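Local structure of uncharacterized protein (Streptococcus pneumoniae, 3LFT) at residues A[63-74]-A[84-92]; A[19-30]-A[237-248]. The protein binds L-tryptophan between its two lobes and is probably the substrate-binding component of an ABC transporter. All blocks are in the same frame, centred on the assembly; numbering follows the deposited sequence. Where two conformers were deposited one is given.

Contact 1 of 2, residues A[63-74]-A[84-92]; sequences NDLVVGIATPAA and LPVIMAAIT. With TRP (tryptophan), chain C.
Val66 and Gly68 each use both their N-H and their C=O to bond segment 84-92, whose strand 86-89 runs parallel to strand 65-69. Val66 N donates to Pro85 O at 2.9 Å, almost straight (169°), and Val66 O accepts Ile87 N at 2.8 Å within its carbonyl plane. The same exchange follows around Gly68, with Ile87 O and Ala89 N, and Ala70 N closes the series on Ala89 O. Packing is tight where Gly68 meets helix 71-80: the helix folds back over this glycine, and with no side chain between them Ala74 N lies close to its CA. Ala74 CB rests 3.9 Å from Ile91 CG1, while Ile91 CD1 tucks in 3.6 Å from Ala70 C. On the other face of the sheet Val67 CG1, anti to the backbone N (chi1 -176°), lies against Ala89 CB at 4.1 Å.

At the N-terminal end the packing opens toward solvent: Asp64, Leu84 and Pro85 are partly exposed, although Leu65 and Val66 beside them are buried. Leu84 crosses Val66 at about a right angle, CD2 on CG1, and the ring of Pro85 sets its CB against Leu65 CB.

At the far end both segments leave the sheet and grip the bound tryptophan. Thr71 N, at the start of the helix, points straight at the ligand O (2.8 Å, 176°). Thr71 OG1 and Thr92 N share the ligand OXT, and the ligand ammonium N is held by Ala90 O and Thr92 OG1; Asp115, Gln236 and Asn196 add further bonds.

This is a right-handed beta-alpha-beta unit in the middle of a parallel sheet: strand 3-9 adjoins 65-69, strand 110-115 adjoins 86-89, and helix 236-251 covers the face carrying Val67 and Ala89.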
loop_
_atom_site.group_PDB
_atom_site.type_symbol
_atom_site.label_atom_id
_atom_site.label_comp_id
_atom_site.label_asym_id
_atom_site.label_seq_id
_atom_site.Cartn_x
_atom_site.Cartn_y
_atom_site.Cartn_z
ATOM N N ASN A 63 -22.096 -5.631 -13.393
ATOM C CA ASN A 63 -21.595 -4.467 -12.675
ATOM C C ASN A 63 -21.360 -3.314 -13.632
ATOM O O ASN A 63 -20.955 -3.529 -14.787
ATOM C CB ASN A 63 -20.310 -4.837 -11.933
ATOM C CG ASN A 63 -20.564 -5.808 -10.781
ATOM O OD1 ASN A 63 -19.918 -6.868 -10.657
ATOM N ND2 ASN A 63 -21.540 -5.483 -9.972
ATOM N N ASP A 64 -21.630 -2.095 -13.157
ATOM C CA ASP A 64 -21.359 -0.879 -13.935
ATOM C C ASP A 64 -19.860 -0.609 -14.027
ATOM O O ASP A 64 -19.383 0.024 -14.971
ATOM C CB ASP A 64 -21.992 0.338 -13.268
ATOM C CG ASP A 64 -23.492 0.278 -13.230
ATOM O OD1 ASP A 64 -24.110 -0.207 -14.196
ATOM O OD2 ASP A 64 -24.045 0.772 -12.230
ATOM N N LEU A 65 -19.132 -1.012 -12.987
ATOM C CA LEU A 65 -17.670 -0.888 -12.932
ATOM C C LEU A 65 -17.173 -1.829 -11.854
ATOM O O LEU A 65 -17.963 -2.348 -11.051
ATOM C CB LEU A 65 -17.203 0.560 -12.656
ATOM C CG LEU A 65 -17.697 1.273 -11.385
ATOM C CD1 LEU A 65 -16.956 0.818 -10.117
ATOM C CD2 LEU A 65 -17.541 2.779 -11.565
ATOM N N VAL A 66 -15.860 -2.057 -11.835
ATOM C CA VAL A 66 -15.236 -2.838 -10.784
ATOM C C VAL A 66 -14.106 -2.032 -10.148
ATOM O O VAL A 66 -13.546 -1.112 -10.772
ATOM C CB VAL A 66 -14.728 -4.214 -11.312
ATOM C CG1 VAL A 66 -15.899 -5.102 -11.721
ATOM C CG2 VAL A 66 -13.804 -4.016 -12.489
ATOM N N VAL A 67 -13.769 -2.408 -8.917
ATOM C CA VAL A 67 -12.791 -1.699 -8.095
ATOM C C VAL A 67 -11.788 -2.703 -7.581
ATOM O O VAL A 67 -12.195 -3.718 -7.012
ATOM C CB VAL A 67 -13.475 -1.023 -6.868
ATOM C CG1 VAL A 67 -12.461 -0.201 -6.067
ATOM C CG2 VAL A 67 -14.643 -0.128 -7.316
ATOM N N GLY A 68 -10.504 -2.439 -7.787
ATOM C CA GLY A 68 -9.459 -3.314 -7.272
ATOM C C GLY A 68 -8.682 -2.627 -6.175
ATOM O O GLY A 68 -8.029 -1.602 -6.413
ATOM N N ILE A 69 -8.768 -3.182 -4.969
ATOM C CA ILE A 69 -8.016 -2.656 -3.816
ATOM C C ILE A 69 -6.689 -3.388 -3.740
ATOM O O ILE A 69 -6.660 -4.598 -3.494
ATOM C CB ILE A 69 -8.795 -2.803 -2.469
ATOM C CG1 ILE A 69 -10.226 -2.266 -2.604
ATOM C CG2 ILE A 69 -8.020 -2.062 -1.363
ATOM C CD1 ILE A 69 -11.084 -2.395 -1.322
ATOM N N ALA A 70 -5.623 -2.618 -3.999
ATOM C CA ALA A 70 -4.216 -3.055 -4.102
ATOM C C ALA A 70 -3.895 -3.522 -5.518
ATOM O O ALA A 70 -4.772 -3.974 -6.269
ATOM C CB ALA A 70 -3.830 -4.121 -3.034
ATOM N N THR A 71 -2.631 -3.394 -5.875
ATOM C CA THR A 71 -2.150 -3.622 -7.226
ATOM C C THR A 71 -2.537 -4.999 -7.811
ATOM O O THR A 71 -3.057 -5.040 -8.918
ATOM C CB THR A 71 -0.623 -3.319 -7.316
ATOM O OG1 THR A 71 -0.426 -1.917 -7.160
ATOM C CG2 THR A 71 -0.033 -3.737 -8.656
ATOM N N PRO A 72 -2.353 -6.101 -7.060
ATOM C CA PRO A 72 -2.725 -7.381 -7.703
ATOM C C PRO A 72 -4.214 -7.492 -8.022
ATOM O O PRO A 72 -4.583 -8.164 -8.991
ATOM C CB PRO A 72 -2.310 -8.425 -6.672
ATOM C CG PRO A 72 -1.177 -7.739 -5.917
ATOM C CD PRO A 72 -1.648 -6.310 -5.781
ATOM N N ALA A 73 -5.071 -6.859 -7.223
ATOM C CA ALA A 73 -6.502 -6.888 -7.505
ATOM C C ALA A 73 -6.848 -6.054 -8.728
ATOM O O ALA A 73 -7.590 -6.503 -9.591
ATOM C CB ALA A 73 -7.308 -6.447 -6.309
ATOM N N ALA A 74 -6.306 -4.842 -8.818
ATOM C CA ALA A 74 -6.548 -4.014 -9.988
ATOM C C ALA A 74 -5.990 -4.684 -11.241
ATOM O O ALA A 74 -6.634 -4.633 -12.276
ATOM C CB ALA A 74 -5.936 -2.625 -9.802
ATOM N N LEU A 84 -14.954 -2.670 -19.479
ATOM C CA LEU A 84 -15.665 -2.247 -18.276
ATOM C C LEU A 84 -14.734 -1.343 -17.447
ATOM O O LEU A 84 -13.570 -1.683 -17.280
ATOM C CB LEU A 84 -16.069 -3.481 -17.462
ATOM C CG LEU A 84 -16.948 -3.222 -16.245
ATOM C CD1 LEU A 84 -18.339 -2.786 -16.663
ATOM C CD2 LEU A 84 -17.002 -4.468 -15.367
ATOM N N PRO A 85 -15.240 -0.218 -16.893
ATOM C CA PRO A 85 -14.335 0.592 -16.057
ATOM C C PRO A 85 -13.765 -0.158 -14.855
ATOM O O PRO A 85 -14.494 -0.860 -14.133
ATOM C CB PRO A 85 -15.225 1.740 -15.586
ATOM C CG PRO A 85 -16.281 1.868 -16.644
ATOM C CD PRO A 85 -16.548 0.442 -17.078
ATOM N N VAL A 86 -12.462 0.004 -14.653
ATOM C CA VAL A 86 -11.739 -0.557 -13.530
ATOM C C VAL A 86 -11.159 0.609 -12.725
ATOM O O VAL A 86 -10.416 1.431 -13.252
ATOM C CB VAL A 86 -10.607 -1.467 -14.008
ATOM C CG1 VAL A 86 -9.771 -1.975 -12.820
ATOM C CG2 VAL A 86 -11.167 -2.647 -14.831
ATOM N N ILE A 87 -11.528 0.674 -11.452
ATOM C CA ILE A 87 -11.054 1.745 -10.590
ATOM C C ILE A 87 -10.000 1.194 -9.637
ATOM O O ILE A 87 -10.278 0.271 -8.860
ATOM C CB ILE A 87 -12.215 2.372 -9.774
ATOM C CG1 ILE A 87 -13.399 2.763 -10.669
ATOM C CG2 ILE A 87 -11.713 3.575 -8.977
ATOM C CD1 ILE A 87 -13.099 3.654 -11.882
HETATM N N MSE A 88 -8.799 1.756 -9.709
HETATM C CA MSE A 88 -7.721 1.415 -8.808
HETATM C C MSE A 88 -7.934 2.066 -7.445
HETATM O O MSE A 88 -8.147 3.283 -7.363
HETATM C CB MSE A 88 -6.400 1.956 -9.355
HETATM C CG MSE A 88 -6.012 1.446 -10.753
HETATM SE SE MSE A 88 -4.332 2.211 -11.393
HETATM C CE MSE A 88 -4.773 4.098 -11.343
ATOM N N ALA A 89 -7.887 1.250 -6.382
ATOM C CA ALA A 89 -7.905 1.793 -5.021
ATOM C C ALA A 89 -6.548 1.551 -4.368
ATOM O O ALA A 89 -6.271 0.437 -3.864
ATOM C CB ALA A 89 -9.004 1.146 -4.217
ATOM N N ALA A 90 -5.723 2.597 -4.382
ATOM C CA ALA A 90 -4.386 2.581 -3.777
ATOM C C ALA A 90 -3.414 1.647 -4.499
ATOM O O ALA A 90 -2.935 0.649 -3.949
ATOM C CB ALA A 90 -4.459 2.276 -2.266
ATOM N N ILE A 91 -3.104 2.008 -5.749
ATOM C CA ILE A 91 -2.097 1.312 -6.559
ATOM C C ILE A 91 -0.871 2.232 -6.554
ATOM O O ILE A 91 -0.917 3.361 -7.043
ATOM C CB ILE A 91 -2.625 1.100 -7.995
ATOM C CG1 ILE A 91 -3.534 -0.142 -8.071
ATOM C CG2 ILE A 91 -1.478 0.903 -8.993
ATOM C CD1 ILE A 91 -4.585 -0.325 -6.967
ATOM N N THR A 92 0.232 1.746 -5.993
ATOM C CA THR A 92 1.399 2.610 -5.765
ATOM C C THR A 92 2.052 3.118 -7.053
ATOM O O THR A 92 2.482 4.269 -7.133
ATOM C CB THR A 92 2.408 1.901 -4.836
ATOM O OG1 THR A 92 1.835 1.837 -3.527
ATOM C CG2 THR A 92 3.781 2.557 -4.775
HETATM N N TRP C . -0.472 0.538 -2.528
HETATM C CA TRP C . -0.454 -0.948 -2.395
HETATM C C TRP C . -0.414 -1.582 -3.747
HETATM O O TRP C . -0.765 -2.757 -3.893
HETATM C CB TRP C . -1.675 -1.412 -1.583
HETATM C CG TRP C . -1.668 -0.832 -0.191
HETATM C CD1 TRP C . -2.392 0.261 0.281
HETATM C CD2 TRP C . -0.854 -1.302 0.936
HETATM N NE1 TRP C . -2.086 0.480 1.604
HETATM C CE2 TRP C . -1.177 -0.393 2.039
HETATM C CE3 TRP C . 0.069 -2.314 1.063
HETATM C CZ2 TRP C . -0.540 -0.588 3.252
HETATM C CZ3 TRP C . 0.695 -2.478 2.294
HETATM C CH2 TRP C . 0.378 -1.621 3.367
HETATM O OXT TRP C . -0.025 -0.915 -4.716
#

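Contact 2 of 2, residues A[19-30]-A[237-248]; sequences IYKGIQDGLAEE and HDLGVATGKMIV
Gly22 and Gly240 bring helices 14-29 and 236-251 almost into backbone contact, their CA atoms 3.9 Å apart. Gly26 and Gly244 continue the approach one turn further on, and the axes of 19-29 and 237-248 come within 6.3 Å, crossing at -42°. With no side chain on either Gly22 or Gly240, main chain lies on main chain.

Backbone carbonyls take CA-H...O contacts across this seam. Ile19 O meets Gly240 CA at 3.3 Å, Gly22 O faces Val241 CA, and Gly240 O faces Ile23 CA. Those carbonyls also accept the ordinary bonds of their own helices, and no clear hydrogen bond crosses between the two.

Apolar packing flanks the seam. Ile23 is a knob among Gly240, Thr243, Gly244 and Ile247. With CG1 anti to the carbonyl carbon (chi1 -71°), its two branches divide: CG1 lies 3.9 Å from Thr243 CB, whereas CG2 meets Ile247 CD1 at 3.8 Å. Thr243 CG2 packs on Ile23 CG1 and CD1, while OG1 bonds back to Leu239 O, which also accepts Thr243 N from the opposite face of its plane. Leu27 CD2 touches both Ile247 CG2 and Val248 CG2; the Leu27 and Val248 side chains run antiparallel alongside each other.

Charges gather at the C-terminal end of helix 14-29. Lys245 NZ makes salt bridges to Glu30 OE2 (2.7 Å) and Glu29 OE1 (3.1 Å), a three-residue network; Glu30, bent at chi2, crosses the lysine at about a right angle, and its CB and CG lie on Val248.

Small residues four apart on both helices, Gly22-Gly26 and Gly240-Gly244, form paired GxxxG motifs, a classic arrangement for close helix packing with CA-H...O contacts.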
loop_
_atom_site.group_PDB
_atom_site.type_symbol
_atom_site.label_atom_id
_atom_site.label_comp_id
_atom_site.label_asym_id
_atom_site.label_seq_id
_atom_site.Cartn_x
_atom_site.Cartn_y
_atom_site.Cartn_z
ATOM N N ILE A 19 -9.022 1.344 3.782
ATOM C CA ILE A 19 -9.317 1.863 2.452
ATOM C C ILE A 19 -10.749 1.505 2.038
ATOM O O ILE A 19 -11.489 2.374 1.550
ATOM C CB ILE A 19 -8.282 1.369 1.427
ATOM C CG1 ILE A 19 -6.922 1.993 1.761
ATOM C CG2 ILE A 19 -8.723 1.704 -0.006
ATOM C CD1 ILE A 19 -5.797 1.333 0.997
ATOM N N TYR A 20 -11.158 0.254 2.246
ATOM C CA TYR A 20 -12.508 -0.128 1.876
ATOM C C TYR A 20 -13.558 0.653 2.681
ATOM O O TYR A 20 -14.584 1.071 2.126
ATOM C CB TYR A 20 -12.718 -1.653 1.959
ATOM C CG TYR A 20 -14.098 -2.100 1.508
ATOM C CD1 TYR A 20 -14.879 -2.931 2.315
ATOM C CD2 TYR A 20 -14.624 -1.665 0.295
ATOM C CE1 TYR A 20 -16.148 -3.342 1.891
ATOM C CE2 TYR A 20 -15.894 -2.057 -0.117
ATOM C CZ TYR A 20 -16.631 -2.881 0.681
ATOM O OH TYR A 20 -17.887 -3.267 0.254
ATOM N N LYS A 21 -13.318 0.862 3.976
ATOM C CA LYS A 21 -14.204 1.690 4.794
ATOM C C LYS A 21 -14.309 3.081 4.169
ATOM O O LYS A 21 -15.409 3.641 4.034
ATOM C CB LYS A 21 -13.688 1.764 6.238
ATOM C CG LYS A 21 -14.159 2.976 7.047
ATOM C CD LYS A 21 -15.567 2.814 7.594
ATOM C CE LYS A 21 -15.972 4.054 8.374
ATOM N NZ LYS A 21 -14.779 4.834 8.826
ATOM N N GLY A 22 -13.159 3.647 3.782
ATOM C CA GLY A 22 -13.124 4.951 3.100
ATOM C C GLY A 22 -13.919 4.970 1.806
ATOM O O GLY A 22 -14.646 5.924 1.538
ATOM N N ILE A 23 -13.812 3.905 1.009
ATOM C CA ILE A 23 -14.609 3.797 -0.217
ATOM C C ILE A 23 -16.096 3.914 0.102
ATOM O O ILE A 23 -16.822 4.689 -0.537
ATOM C CB ILE A 23 -14.297 2.480 -0.978
ATOM C CG1 ILE A 23 -12.894 2.533 -1.597
ATOM C CG2 ILE A 23 -15.395 2.180 -2.045
ATOM C CD1 ILE A 23 -12.387 1.182 -2.094
ATOM N N GLN A 24 -16.542 3.124 1.076
ATOM C CA GLN A 24 -17.940 3.146 1.477
ATOM C C GLN A 24 -18.350 4.521 1.984
ATOM O O GLN A 24 -19.444 4.978 1.659
ATOM C CB GLN A 24 -18.187 2.103 2.558
ATOM C CG GLN A 24 -18.040 0.670 2.070
ATOM C CD GLN A 24 -18.111 -0.332 3.201
ATOM O OE1 GLN A 24 -19.063 -1.116 3.306
ATOM N NE2 GLN A 24 -17.096 -0.328 4.057
ATOM N N ASP A 25 -17.480 5.184 2.746
ATOM C CA ASP A 25 -17.813 6.512 3.263
ATOM C C ASP A 25 -17.929 7.494 2.111
ATOM O O ASP A 25 -18.822 8.334 2.125
ATOM C CB ASP A 25 -16.745 6.986 4.244
ATOM C CG ASP A 25 -16.737 6.189 5.540
ATOM O OD1 ASP A 25 -17.723 5.465 5.846
ATOM O OD2 ASP A 25 -15.735 6.327 6.272
ATOM N N GLY A 26 -17.036 7.400 1.121
ATOM C CA GLY A 26 -17.048 8.362 0.002
ATOM C C GLY A 26 -18.269 8.164 -0.871
ATOM O O GLY A 26 -18.904 9.128 -1.290
ATOM N N LEU A 27 -18.614 6.906 -1.143
ATOM C CA LEU A 27 -19.878 6.590 -1.828
ATOM C C LEU A 27 -21.092 7.140 -1.094
ATOM O O LEU A 27 -21.966 7.752 -1.697
ATOM C CB LEU A 27 -20.057 5.080 -1.981
ATOM C CG LEU A 27 -19.109 4.410 -2.971
ATOM C CD1 LEU A 27 -19.174 2.906 -2.795
ATOM C CD2 LEU A 27 -19.479 4.814 -4.383
ATOM N N ALA A 28 -21.147 6.903 0.212
ATOM C CA ALA A 28 -22.296 7.316 1.005
ATOM C C ALA A 28 -22.457 8.838 1.014
ATOM O O ALA A 28 -23.582 9.354 0.947
ATOM C CB ALA A 28 -22.172 6.770 2.408
ATOM N N GLU A 29 -21.344 9.566 1.068
ATOM C CA GLU A 29 -21.372 11.033 1.070
ATOM C C GLU A 29 -22.032 11.586 -0.201
ATOM O O GLU A 29 -22.646 12.650 -0.184
ATOM C CB GLU A 29 -19.938 11.565 1.242
ATOM C CG GLU A 29 -19.784 13.071 1.357
ATOM C CD GLU A 29 -18.319 13.488 1.379
ATOM O OE1 GLU A 29 -18.031 14.667 1.104
ATOM O OE2 GLU A 29 -17.448 12.639 1.661
ATOM N N GLU A 30 -21.910 10.834 -1.288
ATOM C CA GLU A 30 -22.486 11.214 -2.580
ATOM C C GLU A 30 -23.893 10.652 -2.799
ATOM O O GLU A 30 -24.484 10.850 -3.865
ATOM C CB GLU A 30 -21.553 10.779 -3.725
ATOM C CG GLU A 30 -20.158 11.413 -3.709
ATOM C CD GLU A 30 -20.212 12.927 -3.718
ATOM O OE1 GLU A 30 -21.116 13.500 -4.361
ATOM O OE2 GLU A 30 -19.343 13.536 -3.070
ATOM N N HIS A 237 -7.564 6.100 5.146
ATOM C CA HIS A 237 -8.960 6.487 4.982
ATOM C C HIS A 237 -9.143 7.529 3.866
ATOM O O HIS A 237 -10.086 7.439 3.069
ATOM C CB HIS A 237 -9.564 6.917 6.316
ATOM C CG HIS A 237 -10.997 7.316 6.213
ATOM N ND1 HIS A 237 -12.031 6.403 6.171
ATOM C CD2 HIS A 237 -11.566 8.535 6.108
ATOM C CE1 HIS A 237 -13.181 7.049 6.063
ATOM N NE2 HIS A 237 -12.923 8.342 6.019
ATOM N N ASP A 238 -8.229 8.505 3.788
ATOM C CA ASP A 238 -8.250 9.488 2.679
ATOM C C ASP A 238 -8.164 8.827 1.300
ATOM O O ASP A 238 -8.848 9.241 0.356
ATOM C CB ASP A 238 -7.134 10.534 2.830
ATOM C CG ASP A 238 -7.388 11.546 3.940
ATOM O OD1 ASP A 238 -8.528 11.674 4.422
ATOM O OD2 ASP A 238 -6.409 12.226 4.315
ATOM N N LEU A 239 -7.315 7.814 1.180
ATOM C CA LEU A 239 -7.213 7.063 -0.080
ATOM C C LEU A 239 -8.535 6.439 -0.447
ATOM O O LEU A 239 -8.971 6.484 -1.612
ATOM C CB LEU A 239 -6.142 5.974 -0.010
ATOM C CG LEU A 239 -4.692 6.459 0.108
ATOM C CD1 LEU A 239 -3.802 5.283 0.473
ATOM C CD2 LEU A 239 -4.244 7.141 -1.185
ATOM N N GLY A 240 -9.204 5.857 0.544
ATOM C CA GLY A 240 -10.479 5.200 0.257
ATOM C C GLY A 240 -11.565 6.199 -0.105
ATOM O O GLY A 240 -12.323 5.981 -1.055
ATOM N N VAL A 241 -11.670 7.300 0.638
ATOM C CA VAL A 241 -12.684 8.312 0.299
ATOM C C VAL A 241 -12.471 8.850 -1.109
ATOM O O VAL A 241 -13.422 8.983 -1.889
ATOM C CB VAL A 241 -12.692 9.469 1.325
ATOM C CG1 VAL A 241 -13.650 10.590 0.908
ATOM C CG2 VAL A 241 -13.091 8.938 2.691
ATOM N N ALA A 242 -11.219 9.119 -1.463
ATOM C CA ALA A 242 -10.927 9.646 -2.793
ATOM C C ALA A 242 -11.292 8.631 -3.872
ATOM O O ALA A 242 -11.789 8.992 -4.938
ATOM C CB ALA A 242 -9.448 10.030 -2.897
ATOM N N THR A 243 -11.083 7.344 -3.577
ATOM C CA THR A 243 -11.484 6.297 -4.499
ATOM C C THR A 243 -13.008 6.289 -4.630
ATOM O O THR A 243 -13.540 6.185 -5.742
ATOM C CB THR A 243 -11.008 4.924 -4.023
ATOM O OG1 THR A 243 -9.579 4.905 -3.903
ATOM C CG2 THR A 243 -11.430 3.831 -4.990
ATOM N N GLY A 244 -13.715 6.392 -3.501
ATOM C CA GLY A 244 -15.188 6.468 -3.547
ATOM C C GLY A 244 -15.679 7.581 -4.450
ATOM O O GLY A 244 -16.617 7.401 -5.248
ATOM N N LYS A 245 -15.083 8.753 -4.309
ATOM C CA LYS A 245 -15.481 9.863 -5.147
ATOM C C LYS A 245 -15.206 9.649 -6.616
ATOM O O LYS A 245 -16.020 10.057 -7.449
ATOM C CB LYS A 245 -14.868 11.153 -4.635
ATOM C CG LYS A 245 -15.533 11.531 -3.319
ATOM C CD LYS A 245 -14.987 12.783 -2.687
ATOM C CE LYS A 245 -15.720 13.052 -1.378
ATOM N NZ LYS A 245 -17.160 13.373 -1.574
HETATM N N MSE A 246 -14.103 8.991 -6.968
HETATM C CA MSE A 246 -13.825 8.670 -8.382
HETATM C C MSE A 246 -14.787 7.611 -8.907
HETATM O O MSE A 246 -15.189 7.699 -10.067
HETATM C CB MSE A 246 -12.371 8.235 -8.587
HETATM C CG MSE A 246 -11.404 9.370 -8.271
HETATM SE SE MSE A 246 -9.589 8.951 -8.761
HETATM C CE MSE A 246 -9.762 9.179 -10.680
ATOM N N ILE A 247 -15.189 6.652 -8.074
ATOM C CA ILE A 247 -16.193 5.686 -8.502
ATOM C C ILE A 247 -17.459 6.441 -8.905
ATOM O O ILE A 247 -18.054 6.139 -9.943
ATOM C CB ILE A 247 -16.501 4.712 -7.359
ATOM C CG1 ILE A 247 -15.310 3.776 -7.128
ATOM C CG2 ILE A 247 -17.745 3.896 -7.670
ATOM C CD1 ILE A 247 -15.395 3.021 -5.796
ATOM N N VAL A 248 -17.878 7.409 -8.092
ATOM C CA VAL A 248 -19.081 8.166 -8.401
ATOM C C VAL A 248 -18.902 8.949 -9.695
ATOM O O VAL A 248 -19.822 8.994 -10.528
ATOM C CB VAL A 248 -19.458 9.081 -7.225
ATOM C CG1 VAL A 248 -20.564 10.062 -7.609
ATOM C CG2 VAL A 248 -19.890 8.218 -6.033
#

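Contact 1 supplies part of the sheet and contact 2 a helix pair lying on one of its faces, their centres about 13 Å apart. They meet directly: Val67 CG2 packs on Ile247 CD1 at 3.6 Å, Ala89 CB on Thr243 CG2 at 3.7 Å, and Ile69 CD1 on Tyr20 CB at 3.7 Å. Nearer the ligand, Ala90 CB touches Ile19 CD1, also at 3.7 Å. Both contacts reach the tryptophan pocket at the same end: 63-74 and 84-92 bind its amino and carboxylate groups, while the Ile19 side chain of 19-30 comes within about 4 Å of it. Segment 237-248 returns more than 200 residues later to join this lobe.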